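Local coordinates for desulfoferrodoxin (rbo) (PDB 1Y07), which binds iron and, as a class III superoxide reductase, probably reduces superoxide to hydrogen peroxide at its mononuclear iron centre, at residues V28-G31 / S32-L35; F104-T107 / A108-V112. All blocks are in the same frame, centred on the assembly; numbering follows the deposited sequence.

Contact 1. Residues V28-G31 / S32-L35; sequences VACG and SEVL
Val28 and Leu35 face each other as a hydrogen-bonded antiparallel pair of a tight beta hairpin, with Gly31 and Ser32 at its bend. Their side chains leave the same face of the sheet and meet base to base, Val28 CB lying 4.2 Å from Leu35 CB. In Leu35, CG lies anti to the carbonyl carbon (chi1 -52°), which puts it over the opposite backbone, 3.7 Å from Val28 O. The extended second torsion then carries one methyl along the hairpin to Cys30, where CD1 meets SG at 4.0 Å. Thus Leu35 spans two residues of the facing arm, touching Val28 with its base and Cys30 with a branch end. Phe17 of strand 16-20 packs on the Val28, Cys30 and Leu35 side chains, and Phe8 of strand 5-9 on Val28 and Leu35. Ala29 and Val34, a non-hydrogen-bonded pair, turn to the other face. On its outer edge Val28-Ala29 pairs antiparallel with a strand of the second subunit, extending the sheet across the dimer interface.

Beneath the side chains, two nearly straight bonds join the Val28-Leu35 pair, Leu35 N to Val28 O at 2.6 Å and Val28 N to Leu35 O at 3.0 Å. Nearer the bend, Cys30 N reaches Glu33 O at 3.1 Å. The extended chain of Glu33 brings OE1 alongside Cys30, 4.2 Å from SG, where Gln10 NE2 donates a hydrogen bond to it. The last link before the bend, from Glu33 N to Cys30 O, is weak at 3.4 Å.

Contact 2. Residues F104-T107 / A108-V112; sequences FALT and ADDQV
Thr107 and Asp109 supply the direct side-chain hydrogen bond: Thr107 OG1 donates to Asp109 OD1 over 2.8 Å, meeting the oxygen from above the carboxylate plane (43° out of it). The two side chains lie side by side and point the same way. Asp109 can come back to the threonine because its CG sits between its own N and carbonyl carbon (chi1 59°), folding the carboxylate over the bend. Its other oxygen, OD2, forms a salt bridge with Lys87, so the group is held at both oxygens. Thr107 OG1 also has a weak hydrogen bond with Lys92 NZ of the second subunit.

The main chain contributes one bond, Asp110 N to Thr107 O at 3.0 Å, which closes a type I beta turn from Thr107 to Asp110.

Two waters bridge the arms of the turn. One accepts from Thr107 N and donates to Asp110 OD2 at 2.7 Å; the other donates both to Thr107 O, again at 2.7 Å, and to Asp110 O. Asp110 OD2 is also hydrogen-bonded to Thr85 OG1, and OD1 to Lys87 N and, weakly, to Gln111 N at 2.8 Å, so the buried carboxylate has several polar partners to fix its rotation.

Van der Waals contact falls to Leu106, whose side chain crosses that of Asp110 at about a right angle. Its CD2 passes on to the following backbone, 3.6 Å from Val112 N, and makes an apolar pair with Val112 CB at 4.5 Å. Ala108, on the exposed crest, belongs to a magnesium site seen in a structure of this protein, though no magnesium is bound here. The whole is a type I turn in the loop that carries the chain from the sheet of strand 101-105 to that of strand 112-119; the family belongs to the E-set clan, consistent with an immunoglobulin-like beta sandwich.

Contacts 1 and 2 lie on opposite sides of the chain's centre, with centres about 34 Å apart and nearest atoms about 21 Å apart; contact 1 belongs to the N-terminal class III region and contact 2 to the desulfoferrodoxin domain. Both are partly buried turns that touch the second subunit, yet they hold different elements. Contact 1 joins two neighbouring strands of one small sheet through paired backbone bonds and apolar side chains under aromatic cover. Contact 2 leads the chain from one sheet to another, and relies on carboxylates, a hydroxyl and waters around a single backbone bond. At the dimer interface, contact 1 continues the sheet strand to strand, whereas contact 2 meets the partner through side-chain packing and a weak hydrogen bond with its lysine.

Contact 1. Residues V28-G31 / S32-L35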
# COMPACT_ATOMS: atom_id res chain seq x y z
N VAL B 28 14.41 9.20 2.81
CA VAL B 28 14.68 7.89 3.40
C VAL B 28 16.13 7.58 3.21
O VAL B 28 16.67 7.64 2.08
CB VAL B 28 13.90 6.77 2.71
CG1 VAL B 28 14.03 5.48 3.47
CG2 VAL B 28 12.45 7.17 2.55
N ALA B 29 16.79 7.26 4.31
CA ALA B 29 18.19 6.87 4.28
C ALA B 29 18.18 5.35 4.26
O ALA B 29 17.60 4.73 5.12
CB ALA B 29 18.89 7.37 5.50
N CYS B 30 18.79 4.74 3.26
CA CYS B 30 18.60 3.31 3.10
C CYS B 30 19.83 2.74 2.35
O CYS B 30 19.95 2.86 1.13
CB CYS B 30 17.17 3.08 2.50
SG CYS B 30 16.91 2.13 1.02
N GLY B 31 20.77 2.19 3.13
CA GLY B 31 22.14 1.95 2.69
C GLY B 31 22.84 3.29 2.87
O GLY B 31 22.49 4.04 3.80
N SER B 32 23.80 3.64 2.00
CA SER B 32 23.96 5.06 1.72
C SER B 32 23.48 5.40 0.32
O SER B 32 24.26 5.71 -0.60
CB SER B 32 25.35 5.62 1.99
OG SER B 32 25.22 7.05 2.02
N GLU B 33 22.18 5.24 0.16
CA GLU B 33 21.42 6.12 -0.69
C GLU B 33 20.73 7.03 0.33
O GLU B 33 20.48 6.62 1.46
CB GLU B 33 20.36 5.34 -1.49
CG GLU B 33 20.88 4.39 -2.58
CD GLU B 33 19.78 3.45 -3.07
OE1 GLU B 33 19.40 2.55 -2.29
OE2 GLU B 33 19.28 3.60 -4.22
N VAL B 34 20.49 8.27 -0.04
CA VAL B 34 19.38 9.05 0.53
C VAL B 34 18.34 9.14 -0.58
O VAL B 34 18.63 9.62 -1.68
CB VAL B 34 19.85 10.45 1.02
CG1 VAL B 34 18.69 11.36 1.35
CG2 VAL B 34 20.73 10.30 2.24
N LEU B 35 17.12 8.66 -0.32
CA LEU B 35 16.10 8.61 -1.35
C LEU B 35 15.20 9.82 -1.11
O LEU B 35 14.87 10.09 0.02
CB LEU B 35 15.26 7.35 -1.22
CG LEU B 35 16.00 6.02 -1.14
CD1 LEU B 35 14.95 4.91 -1.01
CD2 LEU B 35 16.92 5.78 -2.30

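Contact 2. Residues F104-T107 / A108-V112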
# COMPACT_ATOMS: atom_id res chain seq x y z
N PHE B 104 -7.40 -4.29 -10.02
CA PHE B 104 -7.60 -4.23 -8.60
C PHE B 104 -9.08 -4.46 -8.34
O PHE B 104 -9.89 -4.08 -9.18
CB PHE B 104 -7.25 -2.85 -8.12
CG PHE B 104 -5.80 -2.48 -8.36
CD1 PHE B 104 -5.43 -1.83 -9.52
CD2 PHE B 104 -4.85 -2.77 -7.43
CE1 PHE B 104 -4.09 -1.47 -9.78
CE2 PHE B 104 -3.50 -2.39 -7.67
CZ PHE B 104 -3.15 -1.77 -8.85
N ALA B 105 -9.42 -4.99 -7.18
CA ALA B 105 -10.80 -5.09 -6.72
C ALA B 105 -11.10 -4.19 -5.54
O ALA B 105 -10.21 -4.01 -4.65
CB ALA B 105 -11.06 -6.55 -6.35
N LEU B 106 -12.31 -3.62 -5.51
CA LEU B 106 -12.79 -2.70 -4.49
C LEU B 106 -13.98 -3.30 -3.78
O LEU B 106 -14.73 -4.08 -4.37
CB LEU B 106 -13.12 -1.32 -5.15
CG LEU B 106 -11.93 -0.33 -5.35
CD1 LEU B 106 -10.81 -0.91 -6.24
CD2 LEU B 106 -12.42 1.04 -5.87
N THR B 107 -14.16 -2.95 -2.53
CA THR B 107 -15.38 -3.23 -1.82
C THR B 107 -16.48 -2.26 -2.32
O THR B 107 -16.22 -1.22 -2.94
CB THR B 107 -15.22 -3.15 -0.34
OG1 THR B 107 -14.58 -1.91 0.02
CG2 THR B 107 -14.24 -4.24 0.14
N ALA B 108 -17.72 -2.64 -2.08
CA ALA B 108 -18.85 -1.86 -2.58
C ALA B 108 -18.90 -0.42 -2.09
O ALA B 108 -19.44 0.45 -2.77
CB ALA B 108 -20.16 -2.57 -2.26
N ASP B 109 -18.24 -0.16 -0.96
CA ASP B 109 -18.28 1.14 -0.32
C ASP B 109 -17.12 2.00 -0.78
O ASP B 109 -17.04 3.17 -0.38
CB ASP B 109 -18.23 1.00 1.18
CG ASP B 109 -16.95 0.26 1.64
OD1 ASP B 109 -16.82 -0.93 1.36
OD2 ASP B 109 -16.06 0.80 2.26
N ASP B 110 -16.25 1.47 -1.63
CA ASP B 110 -15.01 2.12 -2.03
C ASP B 110 -15.18 2.66 -3.43
O ASP B 110 -16.09 2.20 -4.19
CB ASP B 110 -13.85 1.15 -1.95
CG ASP B 110 -12.50 1.85 -1.77
OD1 ASP B 110 -12.51 3.11 -1.79
OD2 ASP B 110 -11.43 1.22 -1.64
N GLN B 111 -14.42 3.71 -3.74
CA GLN B 111 -14.39 4.29 -5.07
C GLN B 111 -12.99 4.71 -5.43
O GLN B 111 -12.24 5.12 -4.54
CB GLN B 111 -15.33 5.53 -5.18
CG GLN B 111 -16.77 5.21 -4.82
CD GLN B 111 -17.69 6.38 -4.80
OE1 GLN B 111 -18.60 6.45 -5.64
NE2 GLN B 111 -17.53 7.27 -3.82
N VAL B 112 -12.61 4.58 -6.69
CA VAL B 112 -11.25 4.93 -7.10
C VAL B 112 -11.01 6.43 -7.07
O VAL B 112 -11.93 7.19 -7.39
CB VAL B 112 -10.95 4.37 -8.50
CG1 VAL B 112 -11.72 5.07 -9.54
CG2 VAL B 112 -9.48 4.48 -8.82
O HOH W 1 -11.72 -1.47 -1.52
O HOH W 2 -16.70 -0.16 -5.43